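Local coordinates for protein mannose-specific lectin 1 chain 2 (PDB 3R0E) that forms the second bulb-type lectin domain of a secreted beta-prism II lectin that probably binds mannose and agglutinates rabbit erythrocytes, at residues Arg20-Lys24 and Asn25-Val29. Sequence-based numbering, arbitrary orientation.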
ATOM      1  N   ARG B  20     -15.712   1.019   2.478  1.00 29.30           N
ATOM      2  CA  ARG B  20     -14.879  -0.163   2.603  1.00 29.95           C
ATOM      3  C   ARG B  20     -13.640  -0.096   1.731  1.00 29.67           C
ATOM      4  O   ARG B  20     -13.604   0.635   0.733  1.00 29.42           O
ATOM      5  CB  ARG B  20     -15.687  -1.413   2.223  1.00 30.36           C
ATOM      6  CG  ARG B  20     -16.293  -1.336   0.826  1.00 33.48           C
ATOM      7  CD  ARG B  20     -17.135  -2.550   0.454  1.00 38.39           C
ATOM      8  NE  ARG B  20     -18.050  -2.948   1.520  1.00 42.16           N
ATOM      9  CZ  ARG B  20     -19.183  -2.321   1.805  1.00 44.56           C
ATOM     10  NH1 ARG B  20     -19.547  -1.251   1.100  1.00 47.72           N
ATOM     11  NH2 ARG B  20     -19.950  -2.750   2.797  1.00 43.87           N
ATOM     12  N   LEU B  21     -12.620  -0.857   2.125  1.00 29.36           N
ATOM     13  CA  LEU B  21     -11.558  -1.247   1.200  1.00 29.06           C
ATOM     14  C   LEU B  21     -11.902  -2.622   0.641  1.00 29.20           C
ATOM     15  O   LEU B  21     -12.483  -3.461   1.338  1.00 28.98           O
ATOM     16  CB  LEU B  21     -10.180  -1.260   1.878  1.00 28.58           C
ATOM     17  CG  LEU B  21      -9.632   0.044   2.483  1.00 28.56           C
ATOM     18  CD1 LEU B  21      -8.158  -0.098   2.882  1.00 27.37           C
ATOM     19  CD2 LEU B  21      -9.806   1.241   1.547  1.00 27.16           C
ATOM     20  N   THR B  22     -11.539  -2.844  -0.614  1.00 29.76           N
ATOM     21  CA  THR B  22     -11.846  -4.081  -1.309  1.00 30.56           C
ATOM     22  C   THR B  22     -10.580  -4.672  -1.918  1.00 31.24           C
ATOM     23  O   THR B  22      -9.814  -3.971  -2.579  1.00 31.36           O
ATOM     24  CB  THR B  22     -12.886  -3.838  -2.440  1.00 30.42           C
ATOM     25  OG1 THR B  22     -14.085  -3.306  -1.877  1.00 30.13           O
ATOM     26  CG2 THR B  22     -13.226  -5.126  -3.147  1.00 30.91           C
ATOM     27  N   ALA B  23     -10.377  -5.967  -1.695  1.00 32.12           N
ATOM     28  CA  ALA B  23      -9.322  -6.723  -2.353  1.00 32.92           C
ATOM     29  C   ALA B  23      -9.911  -7.975  -3.021  1.00 33.75           C
ATOM     30  O   ALA B  23     -11.113  -8.218  -2.949  1.00 34.32           O
ATOM     31  CB  ALA B  23      -8.237  -7.090  -1.356  1.00 32.75           C
ATOM     32  N   LYS B  24      -9.057  -8.762  -3.666  1.00 34.69           N
ATOM     33  CA  LYS B  24      -9.460  -9.969  -4.393  1.00 35.62           C
ATOM     34  C   LYS B  24     -10.493 -10.819  -3.653  1.00 35.41           C
ATOM     35  O   LYS B  24     -11.582 -11.076  -4.179  1.00 35.59           O
ATOM     36  CB  LYS B  24      -8.225 -10.818  -4.695  1.00 36.39           C
ATOM     37  CG  LYS B  24      -8.205 -11.423  -6.099  1.00 38.75           C
ATOM     38  CD  LYS B  24      -6.861 -12.119  -6.379  1.00 41.86           C
ATOM     39  CE  LYS B  24      -6.461 -12.004  -7.854  1.00 44.20           C
ATOM     40  NZ  LYS B  24      -6.268 -10.574  -8.300  1.00 44.72           N
ATOM     41  N   ASN B  25     -10.150 -11.242  -2.435  1.00 34.79           N
ATOM     42  CA  ASN B  25     -11.018 -12.116  -1.634  1.00 34.11           C
ATOM     43  C   ASN B  25     -11.425 -11.532  -0.280  1.00 33.13           C
ATOM     44  O   ASN B  25     -11.979 -12.238   0.564  1.00 32.98           O
ATOM     45  CB  ASN B  25     -10.344 -13.484  -1.425  1.00 34.49           C
ATOM     46  CG  ASN B  25     -10.224 -14.280  -2.715  1.00 35.86           C
ATOM     47  OD1 ASN B  25      -9.123 -14.638  -3.132  1.00 38.13           O
ATOM     48  ND2 ASN B  25     -11.358 -14.548  -3.362  1.00 36.47           N
ATOM     49  N   HIS B  26     -11.152 -10.244  -0.081  1.00 32.10           N
ATOM     50  CA  HIS B  26     -11.300  -9.617   1.230  1.00 30.82           C
ATOM     51  C   HIS B  26     -11.885  -8.216   1.154  1.00 30.67           C
ATOM     52  O   HIS B  26     -11.703  -7.514   0.163  1.00 30.58           O
ATOM     53  CB  HIS B  26      -9.947  -9.543   1.937  1.00 30.56           C
ATOM     54  CG  HIS B  26      -9.239 -10.857   2.027  1.00 29.82           C
ATOM     55  ND1 HIS B  26      -9.352 -11.691   3.119  1.00 29.52           N
ATOM     56  CD2 HIS B  26      -8.421 -11.486   1.154  1.00 28.50           C
ATOM     57  CE1 HIS B  26      -8.622 -12.771   2.919  1.00 28.97           C
ATOM     58  NE2 HIS B  26      -8.049 -12.672   1.734  1.00 28.67           N
ATOM     59  N   GLN B  27     -12.568  -7.825   2.228  1.00 30.36           N
ATOM     60  CA  GLN B  27     -13.121  -6.490   2.392  1.00 30.50           C
ATOM     61  C   GLN B  27     -12.843  -5.992   3.803  1.00 29.80           C
ATOM     62  O   GLN B  27     -12.913  -6.752   4.765  1.00 29.52           O
ATOM     63  CB  GLN B  27     -14.640  -6.486   2.181  1.00 30.93           C
ATOM     64  CG  GLN B  27     -15.109  -6.688   0.745  1.00 34.18           C
ATOM     65  CD  GLN B  27     -16.582  -6.319   0.561  1.00 38.28           C
ATOM     66  OE1 GLN B  27     -17.446  -6.734   1.338  1.00 40.90           O
ATOM     67  NE2 GLN B  27     -16.868  -5.530  -0.466  1.00 39.78           N
ATOM     68  N   LEU B  28     -12.535  -4.703   3.916  1.00 29.19           N
ATOM     69  CA  LEU B  28     -12.371  -4.062   5.202  1.00 28.29           C
ATOM     70  C   LEU B  28     -13.374  -2.906   5.284  1.00 28.14           C
ATOM     71  O   LEU B  28     -13.245  -1.923   4.563  1.00 28.08           O
ATOM     72  CB  LEU B  28     -10.931  -3.573   5.358  1.00 27.90           C
ATOM     73  CG  LEU B  28     -10.572  -2.851   6.654  1.00 27.04           C
ATOM     74  CD1 LEU B  28     -10.677  -3.789   7.858  1.00 25.33           C
ATOM     75  CD2 LEU B  28      -9.191  -2.250   6.534  1.00 25.39           C
ATOM     76  N   VAL B  29     -14.360  -3.044   6.173  1.00 27.91           N
ATOM     77  CA  VAL B  29     -15.542  -2.176   6.211  1.00 27.46           C
ATOM     78  C   VAL B  29     -15.648  -1.417   7.529  1.00 27.70           C
ATOM     79  O   VAL B  29     -15.668  -2.015   8.606  1.00 27.95           O
ATOM     80  CB  VAL B  29     -16.875  -2.987   5.993  1.00 27.40           C
ATOM     81  CG1 VAL B  29     -18.050  -2.056   5.808  1.00 27.81           C
ATOM     82  CG2 VAL B  29     -16.779  -3.941   4.793  1.00 26.45           C
TER
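Leu28 O accepts a hydrogen bond from Leu21 N at 2.7 Å, and Arg20 CA brings a C-H...O contact to the same carbonyl oxygen. Leu28 N in turn donates to Leu21 O at 2.9 Å, completing a hydrogen-bonded antiparallel pair. Two residues nearer the turn, the bond from Ala23 N to His26 O (2.8 Å, 167° at the hydrogen) closes the tight reversal through Lys24 and Asn25. The result is an antiparallel beta hairpin between strands 19-22 and 27-30.

Its two faces differ in chemistry. Leu21 and Leu28 meet at their CB atoms, 4.2 Å apart, and both pack on Leu92 of strand 89-92, so this face joins one sheet of the beta-prism to another. Arg20, Thr22, Gln27 and Val29 occupy the other face. There Arg20 has CG between its backbone N and carbonyl carbon (chi1 56°), and a bend at chi3 turns the guanidinium alongside Val29, with NH2 3.6 Å from Val29 CG1. The amide of Gln27 approaches the arginine chain at an oblique angle, its plane 24° from that of the guanidinium. Because Arg20 NE and Gln27 NE2 are both donors, their proximity is packing without a hydrogen bond. Val29 also touches Tyr39, which by similarity to related lectins probably helps bind mannose. Backbone bonding therefore sets the register, while the apolar leucine face meets strand 89-92 of the neighbouring sheet.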